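Local coordinates for purine-binding protein BAB2_0673 (Brucella melitensis biovar Abortus, PDB 3S99) that binds adenine and probably other purines such as guanine, and may serve an ABC-type uptake system for them, at residues G35-G38 against W42-Q45; K103-F108 against A122-A127; N129-E134 against A335-L340; A200-I205 against H226-K231; A288-M293 against L300-E305. One frame throughout, in Å; residues are numbered along the deposited sequence.

Interaction 1. Residues G35-G38 against W42-Q45; sequences GPPG and WTYQ. With ADE (adenine), chain T.
Adenine lies over one face of the Trp42 indole, and its contact distances show both halves of the ring system taking part. On the pyrrole side Trp42 NE1 comes within 3.3 Å of adenine C2; at the benzo side Trp42 CE3 lies 3.4 Å from adenine N6. Adenine N1 sits 3.3 Å above the indole plane, displaced toward the rim. At the edge, the indole NE1 donates to the carbonyl of Thr93, which would fix the rotation of the ring, and His46 meets the same side chain edge-to-face. With CG anti to the backbone N (chi1 172°), the indole projects from the first turn of helix 42-57 into the pocket.

The second flat group, Tyr44, meets the loop through Pro37 O, which stands obliquely to the ring and 3.2 Å from Tyr44 CB. Between the two aromatics, Thr43 packs against the loop backbone: its methyl CG2 is 3.4 Å from Pro36 C and 3.9 Å from Pro37 CD, while Thr43 OG1 turns to Gly35 N at 3.3 Å. Asp39, in the intervening turn, accepts from the backbone N atoms of Thr43 and Tyr44, one with each carboxylate oxygen, which holds that turn against the start of the helix.

The loop after strand 27-32 folds back on the first turn of helix 42-57, and it is this turn that carries the tryptophan on which the base lies. Ser94 OG is hydrogen-bonded to the adenine, and the site is the purine pocket of this BMP-family, PnrA-like binding protein.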
# COMPACT_ATOMS: atom_id res chain seq x y z
N GLY A 35 5.00 11.55 4.67
CA GLY A 35 5.11 12.56 3.62
C GLY A 35 4.09 13.68 3.77
O GLY A 35 3.49 13.85 4.85
N PRO A 36 3.88 14.45 2.69
CA PRO A 36 2.88 15.49 2.67
C PRO A 36 1.60 15.01 2.01
O PRO A 36 1.67 14.22 1.10
CB PRO A 36 3.54 16.59 1.80
CG PRO A 36 4.44 15.88 0.91
CD PRO A 36 4.68 14.49 1.46
N PRO A 37 0.44 15.52 2.45
CA PRO A 37 -0.79 15.29 1.70
C PRO A 37 -0.65 15.63 0.19
O PRO A 37 -1.26 14.99 -0.66
CB PRO A 37 -1.79 16.22 2.37
CG PRO A 37 -1.27 16.38 3.77
CD PRO A 37 0.23 16.38 3.62
N GLY A 38 0.18 16.62 -0.12
CA GLY A 38 0.55 16.93 -1.48
C GLY A 38 1.18 15.82 -2.31
O GLY A 38 1.37 16.01 -3.50
N TRP A 42 -0.01 8.11 -1.10
CA TRP A 42 -0.09 7.44 0.20
C TRP A 42 -0.51 8.36 1.31
O TRP A 42 -1.45 8.07 2.03
CB TRP A 42 1.27 6.84 0.56
CG TRP A 42 1.33 6.29 1.96
CD1 TRP A 42 1.78 6.92 3.09
CD2 TRP A 42 0.89 5.00 2.35
NE1 TRP A 42 1.69 6.05 4.18
CE2 TRP A 42 1.11 4.88 3.75
CE3 TRP A 42 0.36 3.91 1.65
CZ2 TRP A 42 0.81 3.71 4.46
CZ3 TRP A 42 0.01 2.75 2.37
CH2 TRP A 42 0.24 2.66 3.76
N THR A 43 0.22 9.45 1.52
CA THR A 43 -0.12 10.33 2.65
C THR A 43 -1.46 11.04 2.38
O THR A 43 -2.30 11.23 3.28
CB THR A 43 1.01 11.31 2.97
OG1 THR A 43 2.06 10.58 3.63
CG2 THR A 43 0.49 12.45 3.88
N TYR A 44 -1.68 11.39 1.12
CA TYR A 44 -2.92 12.04 0.70
C TYR A 44 -4.15 11.19 1.08
O TYR A 44 -5.12 11.71 1.60
CB TYR A 44 -2.86 12.24 -0.80
CG TYR A 44 -4.13 12.74 -1.43
CD1 TYR A 44 -4.53 14.07 -1.27
CD2 TYR A 44 -4.92 11.91 -2.23
CE1 TYR A 44 -5.70 14.55 -1.89
CE2 TYR A 44 -6.09 12.38 -2.85
CZ TYR A 44 -6.46 13.69 -2.68
OH TYR A 44 -7.60 14.15 -3.25
N GLN A 45 -4.10 9.89 0.77
CA GLN A 45 -5.18 8.96 1.14
C GLN A 45 -5.39 8.90 2.65
O GLN A 45 -6.51 8.87 3.12
CB GLN A 45 -4.89 7.54 0.66
CG GLN A 45 -5.45 7.07 -0.65
CD GLN A 45 -6.85 7.51 -1.01
OE1 GLN A 45 -7.01 8.47 -1.74
NE2 GLN A 45 -7.86 6.78 -0.57
N9 ADE T . 4.25 2.08 5.32
C8 ADE T . 3.75 0.91 4.80
N7 ADE T . 3.45 0.96 3.52
C5 ADE T . 3.81 2.28 3.23
C6 ADE T . 3.74 2.95 2.04
N6 ADE T . 3.24 2.28 1.00
N1 ADE T . 4.15 4.26 2.02
C2 ADE T . 4.62 4.82 3.14
N3 ADE T . 4.74 4.27 4.35
C4 ADE T . 4.30 2.99 4.30

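Interaction 2. Residues K103-F108 against A122-A127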
# COMPACT_ATOMS: atom_id res chain seq x y z
N LYS A 103 7.37 2.13 21.58
CA LYS A 103 8.12 2.81 22.63
C LYS A 103 7.31 3.91 23.28
O LYS A 103 7.25 3.98 24.52
CB LYS A 103 9.42 3.39 22.11
CG LYS A 103 10.27 4.07 23.21
CD LYS A 103 11.43 4.86 22.62
CE LYS A 103 12.16 5.74 23.67
NZ LYS A 103 13.61 5.90 23.29
N VAL A 104 6.73 4.79 22.46
CA VAL A 104 6.04 5.95 23.00
C VAL A 104 4.79 5.53 23.75
O VAL A 104 4.47 6.07 24.79
CB VAL A 104 5.71 7.01 21.92
CG1 VAL A 104 4.84 8.09 22.51
CG2 VAL A 104 7.03 7.59 21.32
N ALA A 105 4.08 4.54 23.22
CA ALA A 105 2.84 4.03 23.85
C ALA A 105 3.01 3.65 25.31
O ALA A 105 2.09 3.78 26.11
CB ALA A 105 2.30 2.80 23.05
N LYS A 106 4.20 3.13 25.65
CA LYS A 106 4.53 2.73 27.02
C LYS A 106 4.50 3.91 28.00
O LYS A 106 4.25 3.72 29.21
CB LYS A 106 5.93 2.09 27.06
CG LYS A 106 6.04 0.76 26.36
CD LYS A 106 7.50 0.34 26.28
CE LYS A 106 7.64 -0.97 25.56
NZ LYS A 106 8.99 -1.57 25.79
N LYS A 107 4.78 5.11 27.49
CA LYS A 107 4.84 6.29 28.34
C LYS A 107 3.46 6.99 28.44
O LYS A 107 3.29 7.91 29.22
CB LYS A 107 5.93 7.24 27.84
N PHE A 108 2.47 6.54 27.67
CA PHE A 108 1.16 7.21 27.65
C PHE A 108 -0.01 6.24 27.75
O PHE A 108 -0.72 6.01 26.77
CB PHE A 108 1.01 8.07 26.40
CG PHE A 108 1.93 9.23 26.38
CD1 PHE A 108 1.60 10.40 27.03
CD2 PHE A 108 3.15 9.15 25.72
CE1 PHE A 108 2.45 11.48 27.01
CE2 PHE A 108 4.02 10.22 25.71
CZ PHE A 108 3.68 11.39 26.36
N ALA A 122 0.20 -3.58 21.65
CA ALA A 122 0.41 -3.42 23.07
C ALA A 122 -0.98 -3.26 23.68
O ALA A 122 -1.96 -3.07 22.94
CB ALA A 122 1.29 -2.12 23.34
N ASP A 123 -1.09 -3.22 25.00
CA ASP A 123 -2.41 -3.01 25.63
C ASP A 123 -3.16 -1.75 25.19
O ASP A 123 -4.40 -1.71 25.22
CB ASP A 123 -2.33 -3.11 27.15
CG ASP A 123 -1.34 -2.12 27.79
OD1 ASP A 123 -1.26 -0.99 27.31
OD2 ASP A 123 -0.60 -2.48 28.75
N ASN A 124 -2.41 -0.71 24.79
CA ASN A 124 -2.95 0.53 24.24
C ASN A 124 -2.49 0.86 22.79
O ASN A 124 -2.41 2.04 22.42
CB ASN A 124 -2.60 1.71 25.15
CG ASN A 124 -1.10 2.03 25.17
OD1 ASN A 124 -0.26 1.17 24.91
ND2 ASN A 124 -0.78 3.29 25.51
N MET A 125 -2.16 -0.16 22.01
CA MET A 125 -1.68 -0.00 20.62
C MET A 125 -2.26 -1.12 19.74
O MET A 125 -2.05 -2.29 20.02
CB MET A 125 -0.15 -0.13 20.56
CG MET A 125 0.46 0.12 19.19
SD MET A 125 2.22 -0.27 19.20
CE MET A 125 2.53 -0.34 17.43
N SER A 126 -2.95 -0.72 18.67
CA SER A 126 -3.46 -1.57 17.64
C SER A 126 -2.58 -1.43 16.40
O SER A 126 -1.84 -0.46 16.23
CB SER A 126 -4.92 -1.21 17.30
OG SER A 126 -5.78 -1.53 18.37
N ALA A 127 -2.70 -2.42 15.53
CA ALA A 127 -1.96 -2.50 14.29
C ALA A 127 -2.96 -2.77 13.20
O ALA A 127 -3.71 -3.75 13.23
CB ALA A 127 -0.89 -3.64 14.32
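Ala105 and Asn124 carry nearly all of this contact, with Phe108 contributing a smaller share. The amide of Asn124 reaches to Ala105 of the helix that begins at residue 98 and donates from ND2 to Ala105 O at 3.0 Å. The N-H...O angle of 164° makes the bond fairly straight, and the acceptor lies close to the amide plane, 11° out of it. The other amide atom, Asn124 OD1, rests against the methyl CB of Ala105 at 3.6 Å, which adds a van der Waals contact to the polar one. A chi1 of 68° places CG between the backbone N and the carbonyl carbon of Asn124, turning the amide toward the helix.

Ala105 O is gripped twice. Phe108 N also donates to it, at 3.2 Å, within the type I turn from Ala105 to Phe108, and the two donors arrive from opposite faces of the carbonyl plane. Phe108 O stands 3.0 Å from Asn124 ND2, while the Phe108 ring leads away toward Ala83 of helix 73-84.

Asn124 itself belongs to a type I turn, Ala122 to Met125, leading into strand 125-130. Its ND2 has a second acceptor in Val111 O, just before strand 112-116. One primary amide therefore serves main-chain carbonyls from two places, Ala105 and Val111, and the buried amide nitrogen is satisfied by main-chain acceptors.

Interaction 3. Residues N129-E134 against A335-L340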
# COMPACT_ATOMS: atom_id res chain seq x y z
N ASN A 129 -3.23 -3.35 9.16
CA ASN A 129 -2.55 -3.68 7.92
C ASN A 129 -3.55 -3.99 6.80
O ASN A 129 -4.66 -4.45 7.07
CB ASN A 129 -1.60 -4.87 8.20
CG ASN A 129 -0.53 -5.04 7.13
OD1 ASN A 129 -0.41 -4.18 6.26
ND2 ASN A 129 0.26 -6.13 7.20
N ALA A 130 -3.19 -3.69 5.55
CA ALA A 130 -4.04 -3.95 4.39
C ALA A 130 -3.34 -4.92 3.48
O ALA A 130 -2.14 -4.81 3.28
CB ALA A 130 -4.33 -2.66 3.62
N ARG A 131 -4.10 -5.85 2.90
CA ARG A 131 -3.54 -6.78 1.92
C ARG A 131 -3.40 -6.09 0.55
O ARG A 131 -4.10 -6.46 -0.41
CB ARG A 131 -4.44 -8.00 1.77
CG ARG A 131 -4.62 -8.79 3.05
CD ARG A 131 -5.34 -10.12 2.81
NE ARG A 131 -5.59 -10.79 4.08
CZ ARG A 131 -4.76 -11.62 4.70
NH1 ARG A 131 -3.60 -11.96 4.16
NH2 ARG A 131 -5.09 -12.14 5.89
N PHE A 132 -2.50 -5.10 0.47
CA PHE A 132 -2.31 -4.39 -0.78
C PHE A 132 -1.99 -5.32 -1.97
O PHE A 132 -2.34 -5.04 -3.10
CB PHE A 132 -1.16 -3.39 -0.68
CG PHE A 132 -1.19 -2.51 0.55
CD1 PHE A 132 -2.09 -1.47 0.66
CD2 PHE A 132 -0.30 -2.72 1.58
CE1 PHE A 132 -2.09 -0.67 1.76
CE2 PHE A 132 -0.29 -1.88 2.70
CZ PHE A 132 -1.21 -0.86 2.78
N TYR A 133 -1.32 -6.41 -1.69
CA TYR A 133 -0.90 -7.38 -2.72
C TYR A 133 -2.11 -8.00 -3.46
O TYR A 133 -1.94 -8.56 -4.55
CB TYR A 133 -0.02 -8.47 -2.09
CG TYR A 133 -0.78 -9.42 -1.19
CD1 TYR A 133 -0.75 -9.29 0.18
CD2 TYR A 133 -1.58 -10.43 -1.73
CE1 TYR A 133 -1.48 -10.16 1.01
CE2 TYR A 133 -2.32 -11.28 -0.92
CZ TYR A 133 -2.25 -11.14 0.45
OH TYR A 133 -3.00 -11.98 1.21
N GLU A 134 -3.31 -7.87 -2.91
CA GLU A 134 -4.49 -8.33 -3.61
C GLU A 134 -4.74 -7.46 -4.84
O GLU A 134 -4.99 -7.98 -5.91
CB GLU A 134 -5.71 -8.37 -2.69
CG GLU A 134 -5.66 -9.47 -1.65
CD GLU A 134 -6.91 -9.53 -0.74
OE1 GLU A 134 -7.62 -8.54 -0.67
OE2 GLU A 134 -7.16 -10.59 -0.11
N ALA A 335 -0.52 -19.80 0.93
CA ALA A 335 0.49 -19.30 1.88
C ALA A 335 -0.07 -19.03 3.27
O ALA A 335 -1.23 -18.63 3.40
CB ALA A 335 1.14 -18.02 1.35
N ASP A 336 0.76 -19.24 4.29
CA ASP A 336 0.45 -18.74 5.63
C ASP A 336 0.80 -17.27 5.68
O ASP A 336 1.84 -16.85 5.17
CB ASP A 336 1.28 -19.42 6.72
CG ASP A 336 0.96 -20.88 6.88
OD1 ASP A 336 -0.03 -21.38 6.30
OD2 ASP A 336 1.75 -21.54 7.59
N ASP A 337 -0.05 -16.52 6.38
CA ASP A 337 0.15 -15.09 6.53
C ASP A 337 1.46 -14.80 7.21
O ASP A 337 2.12 -13.84 6.89
CB ASP A 337 -0.99 -14.47 7.36
CG ASP A 337 -2.28 -14.24 6.55
OD1 ASP A 337 -2.33 -14.46 5.33
OD2 ASP A 337 -3.26 -13.80 7.17
N GLN A 338 1.86 -15.63 8.17
CA GLN A 338 3.15 -15.43 8.81
C GLN A 338 4.32 -15.45 7.80
O GLN A 338 5.28 -14.69 7.95
CB GLN A 338 3.39 -16.47 9.90
CG GLN A 338 4.60 -16.22 10.76
CD GLN A 338 4.75 -17.28 11.83
OE1 GLN A 338 4.41 -17.05 12.98
NE2 GLN A 338 5.23 -18.45 11.44
N THR A 339 4.24 -16.29 6.78
CA THR A 339 5.28 -16.31 5.74
C THR A 339 5.29 -14.99 4.95
O THR A 339 6.35 -14.40 4.70
CB THR A 339 5.09 -17.48 4.78
OG1 THR A 339 5.09 -18.69 5.55
CG2 THR A 339 6.22 -17.56 3.71
N LEU A 340 4.10 -14.50 4.60
CA LEU A 340 4.01 -13.24 3.86
C LEU A 340 4.61 -12.08 4.66
O LEU A 340 5.28 -11.20 4.10
CB LEU A 340 2.55 -12.92 3.47
CG LEU A 340 1.78 -14.00 2.68
CD1 LEU A 340 0.48 -13.42 2.08
CD2 LEU A 340 2.68 -14.63 1.59
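Arg131 meets Asp337 end-on, with one terminal nitrogen for each carboxylate oxygen. The bond from Arg131 NH2 to Asp337 OD2 is 2.8 Å long and almost linear at 176°; OD2 lies in the guanidinium plane and is approached on its syn side, somewhat out of the carboxylate plane. The partner bond, Arg131 NH1 to Asp337 OD1, is 3.0 Å and more bent, and it meets OD1 from above the carboxylate plane. The two planes stand 40° apart, so this paired salt bridge is twisted rather than coplanar.

Beside it, the ring of Tyr133 meets Leu340 obliquely, Tyr133 CZ lying 3.9 Å from the methyl CD1 of Leu340, with the side chains crossing at about a right angle.

In the next shell Tyr133 OH accepts from Arg131 NH1 at 3.0 Å, so that one nitrogen serves both an acid and a phenol. Tyr133 can do this because its CG sits between the backbone N and the carbonyl carbon (chi1 71°), which brings the ring alongside the arginine. Trp277 makes a cation-pi contact with Arg131 and also touches Asp337 and Leu340. Arg131 is the centre of an inverse gamma turn, where strand 125-130 gives way to helix 132-146, and its side chain is about 6 Å from a bound magnesium ion.

Asp337 lies in the first turn of helix 337-341, where a negative side chain would probably be favoured by the helix dipole. Two bonds from arginine, backed by a tyrosine oxygen and a cation-pi contact, imply a directional electrostatic link between helix 337-341 and the strand-to-helix junction.

Interaction 4. Residues A200-I205 against H226-K231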
# COMPACT_ATOMS: atom_id res chain seq x y z
N ALA A 200 13.55 7.42 -11.57
CA ALA A 200 13.40 5.97 -11.77
C ALA A 200 12.47 5.65 -12.95
O ALA A 200 12.77 4.79 -13.76
CB ALA A 200 12.91 5.28 -10.48
N ALA A 201 11.34 6.35 -13.02
CA ALA A 201 10.41 6.21 -14.13
C ALA A 201 11.06 6.52 -15.49
O ALA A 201 10.88 5.79 -16.45
CB ALA A 201 9.17 7.10 -13.90
N LYS A 202 11.82 7.61 -15.57
CA LYS A 202 12.50 7.98 -16.79
C LYS A 202 13.52 6.91 -17.18
O LYS A 202 13.58 6.49 -18.33
CB LYS A 202 13.19 9.33 -16.64
CG LYS A 202 12.22 10.51 -16.41
CD LYS A 202 13.00 11.82 -16.20
CE LYS A 202 12.12 13.00 -15.77
NZ LYS A 202 12.88 14.29 -15.66
N ALA A 203 14.30 6.44 -16.22
CA ALA A 203 15.27 5.39 -16.51
C ALA A 203 14.56 4.11 -16.98
O ALA A 203 15.02 3.47 -17.90
CB ALA A 203 16.12 5.10 -15.30
N LEU A 204 13.44 3.75 -16.36
CA LEU A 204 12.73 2.51 -16.77
C LEU A 204 12.12 2.63 -18.17
O LEU A 204 12.20 1.71 -18.96
CB LEU A 204 11.68 2.09 -15.74
CG LEU A 204 12.27 1.66 -14.41
CD1 LEU A 204 11.16 1.63 -13.32
CD2 LEU A 204 12.95 0.30 -14.58
N ILE A 205 11.50 3.78 -18.46
CA ILE A 205 10.93 4.03 -19.79
C ILE A 205 12.04 4.12 -20.84
O ILE A 205 11.87 3.61 -21.94
CB ILE A 205 10.04 5.31 -19.80
CG1 ILE A 205 8.81 5.10 -18.89
CG2 ILE A 205 9.55 5.62 -21.19
CD1 ILE A 205 8.31 6.39 -18.23
N HIS A 226 2.86 9.50 -18.02
CA HIS A 226 1.85 10.15 -18.83
C HIS A 226 2.52 11.05 -19.86
O HIS A 226 2.19 10.98 -21.04
CB HIS A 226 0.88 10.99 -18.00
CG HIS A 226 -0.13 11.72 -18.82
ND1 HIS A 226 -0.10 13.08 -19.00
CD2 HIS A 226 -1.18 11.27 -19.55
CE1 HIS A 226 -1.10 13.45 -19.79
NE2 HIS A 226 -1.77 12.36 -20.14
N ASP A 227 3.47 11.87 -19.41
CA ASP A 227 4.31 12.70 -20.31
C ASP A 227 4.92 11.90 -21.46
O ASP A 227 5.03 12.41 -22.56
CB ASP A 227 5.44 13.41 -19.53
CG ASP A 227 4.94 14.59 -18.67
OD1 ASP A 227 3.78 15.03 -18.88
OD2 ASP A 227 5.71 15.07 -17.80
N ARG A 228 5.30 10.64 -21.21
CA ARG A 228 5.83 9.76 -22.29
C ARG A 228 4.78 8.86 -22.99
O ARG A 228 5.14 8.02 -23.82
CB ARG A 228 7.00 8.90 -21.78
CG ARG A 228 8.07 9.62 -20.89
CD ARG A 228 9.05 10.51 -21.65
NE ARG A 228 10.35 10.67 -20.95
CZ ARG A 228 10.68 11.65 -20.08
NH1 ARG A 228 11.89 11.67 -19.55
NH2 ARG A 228 9.83 12.60 -19.72
N GLY A 229 3.50 9.04 -22.70
CA GLY A 229 2.45 8.16 -23.25
C GLY A 229 2.52 6.69 -22.83
O GLY A 229 2.04 5.82 -23.54
N ILE A 230 3.12 6.42 -21.66
CA ILE A 230 3.26 5.06 -21.10
C ILE A 230 2.20 4.83 -20.03
O ILE A 230 2.01 5.64 -19.14
CB ILE A 230 4.69 4.84 -20.50
CG1 ILE A 230 5.74 4.88 -21.63
CG2 ILE A 230 4.79 3.52 -19.73
CD1 ILE A 230 5.51 3.82 -22.74
N LYS A 231 1.49 3.71 -20.16
CA LYS A 231 0.40 3.39 -19.28
C LYS A 231 0.93 2.92 -17.92
O LYS A 231 2.02 2.33 -17.82
CB LYS A 231 -0.55 2.38 -19.95
CG LYS A 231 -1.25 3.00 -21.20
CD LYS A 231 -2.47 2.23 -21.66
CE LYS A 231 -3.26 2.96 -22.82
NZ LYS A 231 -4.31 2.08 -23.48
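A Schellman motif closes helix 220-227, and the two residues flanking its glycine, Arg228 and Ile230, are those that meet helix 194-206. Gly229 takes the C-prime position with a positive phi of 64°; its N bonds back to His226 O at 2.9 Å, and Ile230 N bonds back to Ala225 O. The reversal sends the side chains of Arg228 and Ile230 toward the neighbouring helix.

Ile205 is the apolar centre of the contact. Its CG2 approaches Ile230 CG1 at 3.9 Å, the two isoleucines sliding past each other in opposite directions. The other branch leads to the arginine: Ile205 CD1 lies 4.2 Å from Arg228 CG, against the aliphatic part of that chain.

Both helices belong to successive beta-alpha-beta units of the mixed sheet, in which parallel strands 182-187, 211-214 and 231-236 follow one another along the chain. Helix 194-206 links the first two strands and helix 220-227 the last two; Ala201, Lys202 and Ile205 of the former also rest on Val224 of the latter.

Farther out, at the surface, Arg228 bends at chi2 (-76°), and its guanidinium then runs across the Lys202 chain. Arg228 NH1 sits 3.4 Å from Lys202 CG and 3.5 Å from Lys202 CD, an oblique approach to methylenes with no hydrogen bond across it. Lys202 stays extended beyond CG, which carries its ammonium onward; Lys202 NZ ends 4.8 Å from Arg228 NH1. Two like charges at that separation probably repel to some degree, an effect that solvent at this surface would be expected to weaken.

Interaction 5. Residues A288-M293 against L300-E305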
# COMPACT_ATOMS: atom_id res chain seq x y z
N ALA A 288 -9.36 1.19 -8.18
CA ALA A 288 -9.92 2.35 -8.86
C ALA A 288 -10.67 1.90 -10.11
O ALA A 288 -10.54 0.75 -10.51
CB ALA A 288 -8.82 3.31 -9.22
N PRO A 289 -11.49 2.79 -10.73
CA PRO A 289 -12.09 2.34 -11.97
C PRO A 289 -11.04 1.88 -12.98
O PRO A 289 -9.90 2.35 -12.95
CB PRO A 289 -12.85 3.57 -12.47
CG PRO A 289 -13.25 4.29 -11.20
CD PRO A 289 -12.05 4.07 -10.27
N PHE A 290 -11.46 0.97 -13.85
CA PHE A 290 -10.64 0.40 -14.89
C PHE A 290 -10.79 1.23 -16.17
O PHE A 290 -11.85 1.23 -16.80
CB PHE A 290 -11.06 -1.06 -15.12
CG PHE A 290 -10.98 -1.91 -13.88
CD1 PHE A 290 -9.76 -2.08 -13.24
CD2 PHE A 290 -12.11 -2.52 -13.35
CE1 PHE A 290 -9.67 -2.86 -12.09
CE2 PHE A 290 -12.02 -3.31 -12.23
CZ PHE A 290 -10.81 -3.50 -11.60
N THR A 291 -9.73 1.95 -16.53
CA THR A 291 -9.79 2.92 -17.59
C THR A 291 -8.72 2.65 -18.63
O THR A 291 -7.74 1.95 -18.38
CB THR A 291 -9.56 4.37 -17.05
OG1 THR A 291 -8.38 4.40 -16.24
CG2 THR A 291 -10.78 4.89 -16.23
N ASN A 292 -8.90 3.21 -19.82
CA ASN A 292 -7.84 3.23 -20.82
C ASN A 292 -7.37 1.84 -21.20
O ASN A 292 -6.18 1.61 -21.36
CB ASN A 292 -6.65 4.06 -20.31
CG ASN A 292 -7.02 5.49 -20.10
OD1 ASN A 292 -7.47 6.15 -21.03
ND2 ASN A 292 -6.86 5.99 -18.87
N MET A 293 -8.33 0.93 -21.36
CA MET A 293 -8.02 -0.46 -21.69
C MET A 293 -9.24 -1.02 -22.42
O MET A 293 -10.32 -0.45 -22.31
CB MET A 293 -7.73 -1.25 -20.41
CG MET A 293 -8.95 -1.53 -19.58
SD MET A 293 -8.72 -2.44 -18.04
CE MET A 293 -7.79 -1.17 -17.13
N LEU A 300 -12.19 -8.75 -17.28
CA LEU A 300 -11.31 -9.68 -16.59
C LEU A 300 -10.79 -9.11 -15.28
O LEU A 300 -10.73 -9.81 -14.27
CB LEU A 300 -10.16 -10.13 -17.51
CG LEU A 300 -9.12 -11.05 -16.85
CD1 LEU A 300 -9.82 -12.32 -16.32
CD2 LEU A 300 -8.01 -11.37 -17.84
N ALA A 301 -10.46 -7.82 -15.28
CA ALA A 301 -10.07 -7.15 -14.04
C ALA A 301 -11.19 -7.22 -13.02
O ALA A 301 -10.95 -7.53 -11.85
CB ALA A 301 -9.68 -5.69 -14.31
N GLU A 302 -12.41 -6.90 -13.45
CA GLU A 302 -13.60 -7.03 -12.57
C GLU A 302 -13.78 -8.42 -12.00
O GLU A 302 -14.01 -8.59 -10.80
CB GLU A 302 -14.87 -6.67 -13.33
CG GLU A 302 -15.02 -5.18 -13.59
CD GLU A 302 -16.05 -4.83 -14.68
OE1 GLU A 302 -16.62 -5.73 -15.35
OE2 GLU A 302 -16.28 -3.62 -14.85
N GLU A 303 -13.67 -9.42 -12.87
CA GLU A 303 -13.79 -10.81 -12.48
C GLU A 303 -12.70 -11.21 -11.50
O GLU A 303 -12.96 -11.93 -10.55
CB GLU A 303 -13.74 -11.72 -13.70
CG GLU A 303 -15.03 -11.70 -14.51
CD GLU A 303 -14.93 -12.39 -15.85
OE1 GLU A 303 -13.82 -12.76 -16.33
OE2 GLU A 303 -16.00 -12.54 -16.47
N THR A 304 -11.50 -10.72 -11.70
CA THR A 304 -10.40 -11.09 -10.81
C THR A 304 -10.58 -10.49 -9.42
O THR A 304 -10.38 -11.18 -8.42
CB THR A 304 -9.10 -10.63 -11.43
OG1 THR A 304 -9.09 -11.13 -12.77
CG2 THR A 304 -7.91 -11.14 -10.62
N GLU A 305 -10.93 -9.21 -9.37
CA GLU A 305 -11.18 -8.52 -8.11
C GLU A 305 -12.32 -9.21 -7.39
O GLU A 305 -12.24 -9.43 -6.18
CB GLU A 305 -11.52 -7.03 -8.33
CG GLU A 305 -11.88 -6.30 -7.02
CD GLU A 305 -11.88 -4.78 -7.13
OE1 GLU A 305 -12.14 -4.27 -8.23
OE2 GLU A 305 -11.61 -4.11 -6.09
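Phe290 is brought onto Ala301 by a chi1 of -57°, which sets its CG anti to the carbonyl carbon, and a chi2 of -60°, which turns the ring face to the helix. The methyl of Ala301 then lies over the middle of the ring: Ala301 CB is 3.6 Å from the Phe290 centroid and 12° off the ring normal, which meets the geometry of a CH-pi contact. On the opposite face stands Ala288 O, 4.0 Å above the plane of the Phe290 ring and offset toward its rim; that oxygen also accepts from Thr249 OG1.

Two glutamates three residues apart meet the ring obliquely at neighbouring atoms. Glu302 offers its aliphatic part, with CG 3.8 Å from Phe290 CE2. Glu305 reaches back with its chain extended beyond CG, and Glu305 OE1 comes to 3.7 Å from Phe290 CZ. Its other carboxylate oxygen, OE2, accepts from the backbone N of Met287 at the end of strand 285-287, which helps to fix this carboxylate beside the ring. The Phe290 side chain also touches Thr249 of strand 247-253 and Lys298 of the helix.

Phe290 sits in the loop after strand 285-287, an outermost strand of the mixed sheet, and its ring packs on helix 295-310, the next element of the chain: a strand-loop-helix connection in which an aromatic ring of the loop lies on an alanine of the helix.

Interaction 1 contains the adenine-binding tryptophan, and interaction 3 reaches it through packing: Trp42 CZ3 lies 3.8 Å from Phe132 CZ. Interaction 3 also shares strand 125-130 with interaction 2, whose centre is about 24 Å from those of both others. In the lobe built on the mixed sheet, interactions 4 and 5 are joined where Lys231 NZ approaches Asn292 O at 2.9 Å, a probable hydrogen bond. Both pairs of segments fall between 129-134 and 335-340 in sequence, and interaction 5 comes within about 6 Å of interaction 3 at the nearest atoms. Interactions 2 and 4, their centres about 42 Å apart, lie on opposite sides of the chain's centre, away from the purine site.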